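Local coordinates for protein Lpg2148(MvcA) (Legionella pneumophila subsp. pneumophila str. Philadelphia 1, PDB 6K11) that probably acts as a deamidase-related deubiquitinase through which Legionella regulates the host ubiquitin-conjugating enzyme UBE2N, at residues 75-79 with 120-124; 94-99 with 327-331; 106-110 with 278-283; 231-237 with 249-255. All coordinates share one frame; numbering follows the deposited sequence.

The four contacts illustrate how one antiparallel sheet organises a fold. Its strands run 97-98, 325-333, 120-129, 228-238, 250-252: interaction 2 pairs the first two and interaction 4 the last two, with strand 120-129 of interaction 1 in the middle. Helix 71-83 of interaction 1 lies on one face, whereas the antiparallel helices of interaction 3 pack on the other. Centres of interactions 1 and 4 are about 7 Å apart, those of 1 and 3 about 16 Å. Along the chain interaction 1 crosses interactions 2 and 3 and closes before 4 opens, while 4 is nested in 3 and 3 in 2; together they build a compact core that probably carries the enzymatic activity.

Interaction 1: residues 75-79 with 120-124; sequences SNDVC and LLIRF
Ser75 lays its CB over the centre of one face of the Arg123 guanidinium group, with Ser75 CB 3.5 Å from Arg123 CZ. Its hydroxyl is engaged elsewhere, in a hydrogen bond with Ser233 of strand 228-238. At Asn76 the CB starts out away from the strand, yet the side chain returns: CG stands anti to the carbonyl carbon (chi1 -73°), and the amide oxygen meets the guanidinium at its edge. Two nitrogens converge end-on upon that one atom, Arg123 NH1 at 2.8 Å from Asn76 OD1 and Arg123 NH2 at 3.0 Å from the same OD1. The oxygen lies in the guanidinium plane, but the amide is turned 50° against it; NH1 approaches in the carbonyl plane and NH2 from above it. Arg123 reaches this oxygen with a chain extended from CG to NE. The motif is a helix packed nearly antiparallel on a central strand, the two short axes 10.3 Å apart at 161°, with helix 71-83 resting on one face of the five-stranded sheet. Further along, Val78 brings CG1 to 4.2 Å from Leu121 CD1, beginning the apolar part of the contact. Cys79 continues it, setting its sulfur between the strand's two inward-pointing side chains: SG is 3.9 Å from Leu121 CD2, and equally 3.9 Å from Arg123 NH1, which it meets obliquely to the guanidinium.

Interaction 2: residues 94-99 with 327-331; sequences TKYEAL and VKFKI
The Tyr96 ring is sandwiched between two lysine side chains. Over one face lies CE of Lys330, 3.3 Å from Tyr96 CZ and displaced toward the rim; over the opposite face lies CE of Lys328, whose chain crosses the tyrosine at about a right angle, and Phe329 CA meets the ring's edge. On the Lys330 side a CH-pi contact is joined by a cation-pi interaction, Lys330 NZ standing 4.2 Å from the centroid of the Tyr96 ring. The bend of the Lys330 chain at chi3 (124°) helps carry its ammonium past the ring to the backbone, where NZ donates to Thr94 O at 2.8 Å; Phe91 O is a second acceptor. The other flat group, the Phe329 ring, has Glu97 CB over one face, toward the rim, while Leu99 CA lies at its edge. The backbones pair antiparallel: Glu97 and Phe329 form a hydrogen-bonded pair, Glu97 N to Phe329 O and Phe329 N to Glu97 O each measuring 2.9 Å, and Ala98 faces Lys328 as the non-hydrogen-bonded pair. A further bond, Leu99 N to Val327 O, extends the ladder. Strand 97-98 thus forms one edge of the central sheet. On the inner side of strand 325-333 comes strand 120-129, where Asp127 takes the Lys328 ammonium in a salt bridge, while helix 104-111 packs against Leu99 and Phe329.

Interaction 3: residues 106-110 with 278-283; sequences LKNVL and IDKYIE
Residues 106-110 and 278-283 form an antiparallel helix pair, their short axes approaching to 10.9 Å with directions 160° apart. At its centre the CD1 methyl of Ile282 is received by two leucines one turn apart. Leu106 brings CD2 obliquely to 3.6 Å from Ile282 CD1, and Leu110 comes tip to tip, its CD1 lying 3.9 Å from Ile282 CD1. The same Leu110 methyl also reaches Ile278, one turn before Ile282, with Leu110 CD1 3.8 Å from Ile278 CG1. Above this apolar seam runs Lys107. Its aliphatic part slides past Ile282 in the opposite direction, and bends at chi2 (-145°) and chi3 bring the ammonium across Glu283 nearly at a right angle. There Lys107 NZ donates to Glu283 OE2 at 2.8 Å, the oxygen accepting through its anti lone pair. The other oxygen is taken within the helix, Lys280 NZ lying 3.0 Å from Glu283 OE1 on the syn side, so one carboxylate links two lysines in a salt-bridge network and probably moderates their mutual repulsion. Asp279 crosses the lysine chain obliquely, its OD1 3.6 Å from Lys107 CD; its charge, not in contact with the ammonium, probably adds a favourable field. Beneath the pair is the central sheet: Leu106 rests on Phe124 and Phe329, Leu110 on Leu120, Ile238 and Ile331, while Tyr281 of helix 278-288 packs against Phe234 and Ile236 of strand 228-238.

Interaction 4: residues 231-237 with 249-255; sequences SHSFTIY and FYPYQAY
Thr235 and Tyr252, like Tyr237 and Tyr250, are hydrogen-bonded pairs of an antiparallel beta hairpin at the sheet edge; Ser231 and His232 form a classic beta bulge against Ile126 of strand 120-129. Each hairpin pair makes two backbone bonds, among them Tyr252 N to Thr235 O at 2.9 Å. One water bridges Ser233 O and Ala254 N, where direct backbone pairing has stopped; another links Thr235 OG1 and Tyr252 O beside the last hydrogen-bonded pair. Apolar contacts divide between the faces. Ile236 CG2 meets the edge of the Phe249 ring, 3.7 Å from CD2, whereas Tyr237 and Tyr252 lie side by side on the other face. Tyr255 brings CD2 over one face of His232, their planes 37° apart. His232 also touches Cys71 of helix 71-83, so Cys71, His232 and Gln253 resemble the Cys-His-Gln site of Cif-type deamidases and may be catalytic. His232 NE2 donates to Gln253 OE1 at 2.8 Å, the oxygen in the imidazole plane but the nitrogen 61° out of the amide plane.

Interaction 1: residues 75-79 with 120-124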
loop_
_atom_site.group_PDB
_atom_site.type_symbol
_atom_site.label_atom_id
_atom_site.label_comp_id
_atom_site.label_asym_id
_atom_site.label_seq_id
_atom_site.Cartn_x
_atom_site.Cartn_y
_atom_site.Cartn_z
ATOM N N SER A 75 -2.650 -4.842 -7.091
ATOM C CA SER A 75 -1.426 -5.253 -7.779
ATOM C C SER A 75 -1.212 -6.760 -7.668
ATOM O O SER A 75 -0.759 -7.401 -8.627
ATOM C CB SER A 75 -0.225 -4.511 -7.197
ATOM O OG SER A 75 -0.281 -3.132 -7.519
ATOM N N ASN A 76 -1.504 -7.336 -6.494
ATOM C CA ASN A 76 -1.359 -8.782 -6.316
ATOM C C ASN A 76 -2.289 -9.543 -7.255
ATOM O O ASN A 76 -1.899 -10.573 -7.823
ATOM C CB ASN A 76 -1.635 -9.186 -4.862
ATOM C CG ASN A 76 -0.516 -8.788 -3.897
ATOM O OD1 ASN A 76 0.566 -8.379 -4.297
ATOM N ND2 ASN A 76 -0.777 -8.948 -2.612
ATOM N N ASP A 77 -3.518 -9.037 -7.440
ATOM C CA ASP A 77 -4.480 -9.655 -8.351
ATOM C C ASP A 77 -4.020 -9.555 -9.800
ATOM O O ASP A 77 -4.142 -10.518 -10.564
ATOM C CB ASP A 77 -5.850 -8.989 -8.224
ATOM C CG ASP A 77 -6.594 -9.386 -6.967
ATOM O OD1 ASP A 77 -6.111 -10.272 -6.235
ATOM O OD2 ASP A 77 -7.669 -8.782 -6.708
ATOM N N VAL A 78 -3.579 -8.362 -10.221
ATOM C CA VAL A 78 -3.079 -8.198 -11.584
ATOM C C VAL A 78 -1.922 -9.163 -11.844
ATOM O O VAL A 78 -1.881 -9.846 -12.873
ATOM C CB VAL A 78 -2.675 -6.732 -11.831
ATOM C CG1 VAL A 78 -1.941 -6.601 -13.159
ATOM C CG2 VAL A 78 -3.928 -5.841 -11.856
ATOM N N CYS A 79 -0.996 -9.268 -10.890
ATOM C CA CYS A 79 0.173 -10.122 -11.084
ATOM C C CYS A 79 -0.215 -11.595 -11.138
ATOM O O CYS A 79 0.333 -12.358 -11.947
ATOM C CB CYS A 79 1.188 -9.884 -9.966
ATOM S SG CYS A 79 2.076 -8.294 -10.089
ATOM N N LEU A 120 5.166 -6.695 -21.422
ATOM C CA LEU A 120 5.879 -6.360 -20.196
ATOM C C LEU A 120 4.902 -5.966 -19.098
ATOM O O LEU A 120 3.941 -5.228 -19.342
ATOM C CB LEU A 120 6.858 -5.203 -20.430
ATOM C CG LEU A 120 8.001 -5.474 -21.412
ATOM C CD1 LEU A 120 8.722 -4.182 -21.775
ATOM C CD2 LEU A 120 8.956 -6.484 -20.807
ATOM N N LEU A 121 5.172 -6.444 -17.889
ATOM C CA LEU A 121 4.450 -6.039 -16.687
ATOM C C LEU A 121 5.453 -5.408 -15.735
ATOM O O LEU A 121 6.475 -6.023 -15.404
ATOM C CB LEU A 121 3.752 -7.228 -16.021
ATOM C CG LEU A 121 3.101 -6.951 -14.654
ATOM C CD1 LEU A 121 1.925 -5.995 -14.800
ATOM C CD2 LEU A 121 2.636 -8.235 -13.986
ATOM N N ILE A 122 5.172 -4.185 -15.311
ATOM C CA ILE A 122 5.996 -3.471 -14.344
ATOM C C ILE A 122 5.170 -3.274 -13.083
ATOM O O ILE A 122 4.012 -2.844 -13.154
ATOM C CB ILE A 122 6.476 -2.118 -14.893
ATOM C CG1 ILE A 122 6.984 -2.258 -16.331
ATOM C CG2 ILE A 122 7.530 -1.518 -13.960
ATOM C CD1 ILE A 122 7.146 -0.917 -17.019
ATOM N N ARG A 123 5.748 -3.600 -11.941
ATOM C CA ARG A 123 5.114 -3.337 -10.658
ATOM C C ARG A 123 5.905 -2.244 -9.958
ATOM O O ARG A 123 7.138 -2.317 -9.894
ATOM C CB ARG A 123 5.048 -4.599 -9.789
ATOM C CG ARG A 123 4.374 -4.347 -8.446
ATOM C CD ARG A 123 4.026 -5.619 -7.673
ATOM N NE ARG A 123 3.376 -5.300 -6.392
ATOM C CZ ARG A 123 2.533 -6.110 -5.751
ATOM N NH1 ARG A 123 2.201 -7.284 -6.274
ATOM N NH2 ARG A 123 1.988 -5.731 -4.606
ATOM N N PHE A 124 5.203 -1.229 -9.455
ATOM C CA PHE A 124 5.823 -0.091 -8.789
ATOM C C PHE A 124 5.434 -0.057 -7.322
ATOM O O PHE A 124 4.316 -0.423 -6.954
ATOM C CB PHE A 124 5.403 1.248 -9.393
ATOM C CG PHE A 124 5.882 1.469 -10.786
ATOM C CD1 PHE A 124 5.139 1.014 -11.864
ATOM C CD2 PHE A 124 7.062 2.157 -11.023
ATOM C CE1 PHE A 124 5.576 1.228 -13.167
ATOM C CE2 PHE A 124 7.503 2.378 -12.316
ATOM C CZ PHE A 124 6.752 1.913 -13.390
#

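Interaction 2: residues 94-99 with 327-331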
loop_
_atom_site.group_PDB
_atom_site.type_symbol
_atom_site.label_atom_id
_atom_site.label_comp_id
_atom_site.label_asym_id
_atom_site.label_seq_id
_atom_site.Cartn_x
_atom_site.Cartn_y
_atom_site.Cartn_z
ATOM N N THR A 94 11.387 -11.254 -6.272
ATOM C CA THR A 94 12.389 -10.480 -6.989
ATOM C C THR A 94 12.561 -9.135 -6.301
ATOM O O THR A 94 11.597 -8.559 -5.791
ATOM C CB THR A 94 11.992 -10.282 -8.456
ATOM O OG1 THR A 94 11.815 -11.557 -9.088
ATOM C CG2 THR A 94 13.080 -9.525 -9.218
ATOM N N LYS A 95 13.795 -8.642 -6.270
ATOM C CA LYS A 95 14.060 -7.369 -5.615
ATOM C C LYS A 95 13.533 -6.197 -6.442
ATOM O O LYS A 95 13.476 -6.242 -7.674
ATOM C CB LYS A 95 15.560 -7.194 -5.349
ATOM C CG LYS A 95 16.436 -7.408 -6.566
ATOM C CD LYS A 95 16.732 -6.122 -7.343
ATOM C CE LYS A 95 17.891 -6.356 -8.330
ATOM N NZ LYS A 95 17.778 -5.536 -9.544
ATOM N N TYR A 96 13.150 -5.138 -5.740
ATOM C CA TYR A 96 12.844 -3.868 -6.382
ATOM C C TYR A 96 14.132 -3.101 -6.677
ATOM O O TYR A 96 15.106 -3.173 -5.923
ATOM C CB TYR A 96 11.937 -3.017 -5.491
ATOM C CG TYR A 96 10.468 -3.417 -5.470
ATOM C CD1 TYR A 96 9.597 -2.998 -6.479
ATOM C CD2 TYR A 96 9.944 -4.186 -4.426
ATOM C CE1 TYR A 96 8.248 -3.341 -6.464
ATOM C CE2 TYR A 96 8.589 -4.540 -4.400
ATOM C CZ TYR A 96 7.747 -4.104 -5.425
ATOM O OH TYR A 96 6.410 -4.441 -5.425
ATOM N N GLU A 97 14.130 -2.364 -7.787
ATOM C CA GLU A 97 15.190 -1.419 -8.118
ATOM C C GLU A 97 14.715 0.020 -7.937
ATOM O O GLU A 97 13.597 0.379 -8.317
ATOM C CB GLU A 97 15.699 -1.637 -9.546
ATOM C CG GLU A 97 16.718 -2.747 -9.614
ATOM C CD GLU A 97 17.119 -3.052 -11.034
ATOM O OE1 GLU A 97 16.510 -4.012 -11.575
ATOM O OE2 GLU A 97 18.015 -2.366 -11.599
ATOM N N ALA A 98 15.562 0.846 -7.340
ATOM C CA ALA A 98 15.233 2.260 -7.258
ATOM C C ALA A 98 15.224 2.873 -8.654
ATOM O O ALA A 98 16.092 2.585 -9.483
ATOM C CB ALA A 98 16.227 2.984 -6.343
ATOM N N LEU A 99 14.206 3.693 -8.928
ATOM C CA LEU A 99 14.186 4.467 -10.161
ATOM C C LEU A 99 15.319 5.487 -10.125
ATOM O O LEU A 99 15.465 6.228 -9.148
ATOM C CB LEU A 99 12.831 5.167 -10.339
ATOM C CG LEU A 99 12.580 5.885 -11.673
ATOM C CD1 LEU A 99 12.558 4.894 -12.833
ATOM C CD2 LEU A 99 11.277 6.703 -11.635
ATOM N N VAL A 327 10.586 6.035 -5.590
ATOM C CA VAL A 327 9.912 5.134 -6.516
ATOM C C VAL A 327 10.847 3.968 -6.800
ATOM O O VAL A 327 12.018 4.179 -7.137
ATOM C CB VAL A 327 9.531 5.849 -7.825
ATOM C CG1 VAL A 327 8.694 4.939 -8.712
ATOM C CG2 VAL A 327 8.806 7.170 -7.540
ATOM N N LYS A 328 10.332 2.747 -6.670
ATOM C CA LYS A 328 11.069 1.544 -7.027
ATOM C C LYS A 328 10.167 0.669 -7.882
ATOM O O LYS A 328 8.939 0.779 -7.831
ATOM C CB LYS A 328 11.566 0.769 -5.790
ATOM C CG LYS A 328 10.521 0.524 -4.729
ATOM C CD LYS A 328 11.130 0.113 -3.364
ATOM C CE LYS A 328 10.039 -0.490 -2.475
ATOM N NZ LYS A 328 10.355 -0.573 -1.030
ATOM N N PHE A 329 10.792 -0.208 -8.669
ATOM C CA PHE A 329 10.072 -0.962 -9.680
ATOM C C PHE A 329 10.741 -2.311 -9.891
ATOM O O PHE A 329 11.919 -2.511 -9.580
ATOM C CB PHE A 329 10.019 -0.210 -11.015
ATOM C CG PHE A 329 11.349 -0.147 -11.705
ATOM C CD1 PHE A 329 11.733 -1.137 -12.604
ATOM C CD2 PHE A 329 12.236 0.882 -11.430
ATOM C CE1 PHE A 329 12.969 -1.098 -13.227
ATOM C CE2 PHE A 329 13.477 0.935 -12.053
ATOM C CZ PHE A 329 13.846 -0.065 -12.951
ATOM N N LYS A 330 9.963 -3.229 -10.445
ATOM C CA LYS A 330 10.461 -4.511 -10.906
ATOM C C LYS A 330 9.647 -4.888 -12.134
ATOM O O LYS A 330 8.483 -4.489 -12.269
ATOM C CB LYS A 330 10.364 -5.573 -9.813
ATOM C CG LYS A 330 8.954 -5.852 -9.348
ATOM C CD LYS A 330 8.938 -7.118 -8.508
ATOM C CE LYS A 330 8.358 -6.909 -7.148
ATOM N NZ LYS A 330 8.859 -7.910 -6.158
ATOM N N ILE A 331 10.265 -5.633 -13.045
ATOM C CA ILE A 331 9.683 -5.828 -14.363
ATOM C C ILE A 331 9.841 -7.282 -14.787
ATOM O O ILE A 331 10.815 -7.951 -14.436
ATOM C CB ILE A 331 10.322 -4.847 -15.381
ATOM C CG1 ILE A 331 9.670 -4.984 -16.754
ATOM C CG2 ILE A 331 11.840 -5.036 -15.434
ATOM C CD1 ILE A 331 10.063 -3.900 -17.740
#

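Interaction 3: residues 106-110 with 278-283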
loop_
_atom_site.group_PDB
_atom_site.type_symbol
_atom_site.label_atom_id
_atom_site.label_comp_id
_atom_site.label_asym_id
_atom_site.label_seq_id
_atom_site.Cartn_x
_atom_site.Cartn_y
_atom_site.Cartn_z
ATOM N N LEU A 106 14.950 2.609 -16.012
ATOM C CA LEU A 106 13.727 1.993 -16.519
ATOM C C LEU A 106 13.516 2.314 -17.995
ATOM O O LEU A 106 13.114 1.439 -18.770
ATOM C CB LEU A 106 12.518 2.449 -15.690
ATOM C CG LEU A 106 11.147 1.930 -16.151
ATOM C CD1 LEU A 106 11.136 0.403 -16.249
ATOM C CD2 LEU A 106 10.031 2.435 -15.218
ATOM N N LYS A 107 13.791 3.553 -18.404
ATOM C CA LYS A 107 13.634 3.909 -19.810
ATOM C C LYS A 107 14.515 3.040 -20.699
ATOM O O LYS A 107 14.054 2.525 -21.724
ATOM C CB LYS A 107 13.948 5.391 -20.015
ATOM C CG LYS A 107 12.879 6.334 -19.450
ATOM C CD LYS A 107 12.701 7.575 -20.314
ATOM C CE LYS A 107 12.968 8.843 -19.534
ATOM N NZ LYS A 107 12.901 10.024 -20.446
ATOM N N ASN A 108 15.771 2.830 -20.303
ATOM C CA ASN A 108 16.683 2.074 -21.155
ATOM C C ASN A 108 16.325 0.594 -21.198
ATOM O O ASN A 108 16.559 -0.063 -22.219
ATOM C CB ASN A 108 18.126 2.278 -20.693
ATOM C CG ASN A 108 18.618 3.695 -20.954
ATOM O OD1 ASN A 108 18.136 4.370 -21.867
ATOM N ND2 ASN A 108 19.563 4.160 -20.142
ATOM N N VAL A 109 15.754 0.052 -20.117
ATOM C CA VAL A 109 15.244 -1.318 -20.157
ATOM C C VAL A 109 14.163 -1.455 -21.225
ATOM O O VAL A 109 14.132 -2.435 -21.982
ATOM C CB VAL A 109 14.722 -1.738 -18.769
ATOM C CG1 VAL A 109 13.936 -3.031 -18.864
ATOM C CG2 VAL A 109 15.873 -1.904 -17.798
ATOM N N LEU A 110 13.277 -0.461 -21.320
ATOM C CA LEU A 110 12.192 -0.516 -22.295
ATOM C C LEU A 110 12.711 -0.325 -23.716
ATOM O O LEU A 110 12.243 -0.992 -24.649
ATOM C CB LEU A 110 11.134 0.537 -21.956
ATOM C CG LEU A 110 10.467 0.406 -20.582
ATOM C CD1 LEU A 110 9.484 1.553 -20.334
ATOM C CD2 LEU A 110 9.779 -0.957 -20.428
ATOM N N ILE A 278 4.702 6.659 -22.224
ATOM C CA ILE A 278 5.426 6.031 -21.115
ATOM C C ILE A 278 6.634 6.865 -20.696
ATOM O O ILE A 278 6.975 6.929 -19.505
ATOM C CB ILE A 278 5.832 4.593 -21.488
ATOM C CG1 ILE A 278 6.527 3.900 -20.306
ATOM C CG2 ILE A 278 6.725 4.583 -22.738
ATOM C CD1 ILE A 278 5.690 3.880 -19.015
ATOM N N ASP A 279 7.304 7.514 -21.659
ATOM C CA ASP A 279 8.482 8.313 -21.326
ATOM C C ASP A 279 8.110 9.470 -20.406
ATOM O O ASP A 279 8.749 9.681 -19.370
ATOM C CB ASP A 279 9.155 8.838 -22.597
ATOM C CG ASP A 279 9.805 7.738 -23.421
ATOM O OD1 ASP A 279 10.330 6.765 -22.839
ATOM O OD2 ASP A 279 9.801 7.861 -24.664
ATOM N N LYS A 280 7.064 10.223 -20.768
ATOM C CA LYS A 280 6.602 11.321 -19.923
ATOM C C LYS A 280 6.117 10.829 -18.565
ATOM O O LYS A 280 6.375 11.475 -17.542
ATOM C CB LYS A 280 5.487 12.100 -20.622
ATOM C CG LYS A 280 5.206 13.464 -19.984
ATOM C CD LYS A 280 6.393 14.410 -20.169
ATOM C CE LYS A 280 6.738 14.582 -21.650
ATOM N NZ LYS A 280 8.198 14.440 -21.944
ATOM N N TYR A 281 5.384 9.706 -18.536
ATOM C CA TYR A 281 4.968 9.130 -17.254
ATOM C C TYR A 281 6.179 8.832 -16.371
ATOM O O TYR A 281 6.199 9.185 -15.186
ATOM C CB TYR A 281 4.128 7.857 -17.471
ATOM C CG TYR A 281 3.354 7.391 -16.226
ATOM C CD1 TYR A 281 3.947 6.544 -15.292
ATOM C CD2 TYR A 281 2.036 7.794 -15.996
ATOM C CE1 TYR A 281 3.264 6.112 -14.155
ATOM C CE2 TYR A 281 1.335 7.358 -14.850
ATOM C CZ TYR A 281 1.964 6.520 -13.937
ATOM O OH TYR A 281 1.298 6.087 -12.792
ATOM N N ILE A 282 7.210 8.194 -16.932
ATOM C CA ILE A 282 8.389 7.873 -16.127
ATOM C C ILE A 282 9.078 9.148 -15.651
ATOM O O ILE A 282 9.530 9.240 -14.502
ATOM C CB ILE A 282 9.357 6.968 -16.915
ATOM C CG1 ILE A 282 8.746 5.587 -17.129
ATOM C CG2 ILE A 282 10.676 6.831 -16.172
ATOM C CD1 ILE A 282 9.586 4.691 -18.016
ATOM N N GLU A 283 9.163 10.153 -16.523
ATOM C CA GLU A 283 9.829 11.389 -16.136
ATOM C C GLU A 283 9.146 12.026 -14.939
ATOM O O GLU A 283 9.814 12.501 -14.014
ATOM C CB GLU A 283 9.864 12.355 -17.320
ATOM C CG GLU A 283 10.869 11.930 -18.389
ATOM C CD GLU A 283 10.664 12.674 -19.691
ATOM O OE1 GLU A 283 10.056 13.771 -19.655
ATOM O OE2 GLU A 283 11.108 12.155 -20.743
#

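Interaction 4: residues 231-237 with 249-255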
loop_
_atom_site.group_PDB
_atom_site.type_symbol
_atom_site.label_atom_id
_atom_site.label_comp_id
_atom_site.label_asym_id
_atom_site.label_seq_id
_atom_site.Cartn_x
_atom_site.Cartn_y
_atom_site.Cartn_z
ATOM N N SER A 231 3.703 3.708 0.608
ATOM C CA SER A 231 2.679 4.718 0.361
ATOM C C SER A 231 1.671 4.284 -0.693
ATOM O O SER A 231 0.477 4.566 -0.557
ATOM C CB SER A 231 3.339 6.042 -0.070
ATOM O OG SER A 231 2.393 7.091 -0.216
ATOM N N HIS A 232 2.114 3.581 -1.731
ATOM C CA HIS A 232 1.223 3.247 -2.834
ATOM C C HIS A 232 1.874 2.136 -3.637
ATOM O O HIS A 232 3.093 1.948 -3.601
ATOM C CB HIS A 232 0.923 4.489 -3.704
ATOM C CG HIS A 232 -0.134 4.272 -4.746
ATOM N ND1 HIS A 232 -1.272 3.528 -4.512
ATOM C CD2 HIS A 232 -0.235 4.721 -6.023
ATOM C CE1 HIS A 232 -2.018 3.508 -5.606
ATOM N NE2 HIS A 232 -1.417 4.234 -6.535
ATOM N N SER A 233 1.032 1.385 -4.335
ATOM C CA SER A 233 1.446 0.281 -5.185
ATOM C C SER A 233 0.611 0.355 -6.453
ATOM O O SER A 233 -0.562 0.726 -6.390
ATOM C CB SER A 233 1.222 -1.059 -4.472
ATOM O OG SER A 233 1.174 -2.135 -5.395
ATOM N N PHE A 234 1.217 0.054 -7.596
ATOM C CA PHE A 234 0.455 -0.017 -8.840
ATOM C C PHE A 234 1.263 -0.804 -9.852
ATOM O O PHE A 234 2.435 -1.122 -9.634
ATOM C CB PHE A 234 0.083 1.379 -9.394
ATOM C CG PHE A 234 1.262 2.257 -9.784
ATOM C CD1 PHE A 234 1.956 2.994 -8.823
ATOM C CD2 PHE A 234 1.632 2.396 -11.126
ATOM C CE1 PHE A 234 3.013 3.820 -9.179
ATOM C CE2 PHE A 234 2.680 3.234 -11.491
ATOM C CZ PHE A 234 3.380 3.943 -10.507
ATOM N N THR A 235 0.614 -1.125 -10.965
ATOM C CA THR A 235 1.267 -1.843 -12.036
ATOM C C THR A 235 1.052 -1.084 -13.336
ATOM O O THR A 235 0.142 -0.259 -13.469
ATOM C CB THR A 235 0.745 -3.292 -12.153
ATOM O OG1 THR A 235 -0.693 -3.282 -12.247
ATOM C CG2 THR A 235 1.155 -4.109 -10.940
ATOM N N ILE A 236 1.921 -1.368 -14.295
ATOM C CA ILE A 236 1.791 -0.858 -15.647
ATOM C C ILE A 236 2.001 -2.039 -16.577
ATOM O O ILE A 236 2.934 -2.829 -16.382
ATOM C CB ILE A 236 2.797 0.270 -15.947
ATOM C CG1 ILE A 236 2.349 1.582 -15.272
ATOM C CG2 ILE A 236 2.924 0.482 -17.465
ATOM C CD1 ILE A 236 3.293 2.733 -15.515
ATOM N N TYR A 237 1.135 -2.164 -17.577
ATOM C CA TYR A 237 1.208 -3.253 -18.543
ATOM C C TYR A 237 1.472 -2.653 -19.916
ATOM O O TYR A 237 0.784 -1.718 -20.336
ATOM C CB TYR A 237 -0.087 -4.071 -18.533
ATOM C CG TYR A 237 -0.151 -5.184 -19.561
ATOM C CD1 TYR A 237 0.823 -6.186 -19.610
ATOM C CD2 TYR A 237 -1.199 -5.236 -20.474
ATOM C CE1 TYR A 237 0.752 -7.219 -20.555
ATOM C CE2 TYR A 237 -1.279 -6.259 -21.418
ATOM C CZ TYR A 237 -0.294 -7.240 -21.456
ATOM O OH TYR A 237 -0.377 -8.246 -22.402
ATOM N N PHE A 249 1.187 2.115 -22.948
ATOM C CA PHE A 249 1.227 1.595 -21.585
ATOM C C PHE A 249 -0.104 1.858 -20.900
ATOM O O PHE A 249 -0.815 2.813 -21.238
ATOM C CB PHE A 249 2.344 2.238 -20.754
ATOM C CG PHE A 249 1.962 3.568 -20.120
ATOM C CD1 PHE A 249 2.005 4.745 -20.860
ATOM C CD2 PHE A 249 1.582 3.641 -18.776
ATOM C CE1 PHE A 249 1.661 5.965 -20.291
ATOM C CE2 PHE A 249 1.232 4.865 -18.203
ATOM C CZ PHE A 249 1.287 6.032 -18.963
ATOM N N TYR A 250 -0.443 1.007 -19.932
ATOM C CA TYR A 250 -1.696 1.166 -19.191
ATOM C C TYR A 250 -1.410 1.005 -17.708
ATOM O O TYR A 250 -0.956 -0.076 -17.288
ATOM C CB TYR A 250 -2.749 0.161 -19.662
ATOM C CG TYR A 250 -3.059 0.348 -21.127
ATOM C CD1 TYR A 250 -3.992 1.291 -21.546
ATOM C CD2 TYR A 250 -2.366 -0.369 -22.092
ATOM C CE1 TYR A 250 -4.255 1.481 -22.903
ATOM C CE2 TYR A 250 -2.621 -0.186 -23.444
ATOM C CZ TYR A 250 -3.564 0.738 -23.841
ATOM O OH TYR A 250 -3.815 0.921 -25.184
ATOM N N PRO A 251 -1.651 2.030 -16.887
ATOM C CA PRO A 251 -1.520 1.854 -15.438
ATOM C C PRO A 251 -2.813 1.333 -14.837
ATOM O O PRO A 251 -3.918 1.720 -15.236
ATOM C CB PRO A 251 -1.209 3.276 -14.940
ATOM C CG PRO A 251 -1.943 4.176 -15.917
ATOM C CD PRO A 251 -1.991 3.420 -17.249
ATOM N N TYR A 252 -2.648 0.442 -13.855
ATOM C CA TYR A 252 -3.736 -0.196 -13.125
ATOM C C TYR A 252 -3.539 0.029 -11.633
ATOM O O TYR A 252 -2.426 -0.162 -11.116
ATOM C CB TYR A 252 -3.768 -1.721 -13.372
ATOM C CG TYR A 252 -3.767 -2.185 -14.814
ATOM C CD1 TYR A 252 -4.386 -1.459 -15.818
ATOM C CD2 TYR A 252 -3.158 -3.400 -15.154
ATOM C CE1 TYR A 252 -4.377 -1.936 -17.157
ATOM C CE2 TYR A 252 -3.146 -3.867 -16.449
ATOM C CZ TYR A 252 -3.754 -3.144 -17.440
ATOM O OH TYR A 252 -3.724 -3.659 -18.720
ATOM N N GLN A 253 -4.612 0.380 -10.924
ATOM C CA GLN A 253 -4.467 0.538 -9.483
ATOM C C GLN A 253 -5.813 0.559 -8.768
ATOM O O GLN A 253 -6.868 0.796 -9.365
ATOM C CB GLN A 253 -3.711 1.831 -9.148
ATOM C CG GLN A 253 -4.481 3.098 -9.553
ATOM C CD GLN A 253 -3.926 4.312 -8.859
ATOM O OE1 GLN A 253 -2.742 4.613 -8.998
ATOM N NE2 GLN A 253 -4.751 4.984 -8.074
ATOM N N ALA A 254 -5.739 0.319 -7.462
ATOM C CA ALA A 254 -6.736 0.719 -6.476
ATOM C C ALA A 254 -6.070 1.657 -5.469
ATOM O O ALA A 254 -4.842 1.760 -5.407
ATOM C CB ALA A 254 -7.333 -0.502 -5.739
ATOM N N TYR A 255 -6.889 2.385 -4.711
ATOM C CA TYR A 255 -6.380 3.263 -3.653
ATOM C C TYR A 255 -7.361 3.208 -2.490
ATOM O O TYR A 255 -8.492 3.697 -2.606
ATOM C CB TYR A 255 -6.174 4.702 -4.155
ATOM C CG TYR A 255 -5.117 5.436 -3.361
ATOM C CD1 TYR A 255 -5.341 5.792 -2.030
ATOM C CD2 TYR A 255 -3.877 5.733 -3.923
ATOM C CE1 TYR A 255 -4.346 6.451 -1.275
ATOM C CE2 TYR A 255 -2.890 6.396 -3.190
ATOM C CZ TYR A 255 -3.121 6.739 -1.870
ATOM O OH TYR A 255 -2.126 7.376 -1.164
HETATM O O HOH W 1 -2.768 -0.726 -7.157
HETATM O O HOH W 2 -2.098 -2.654 -9.757
#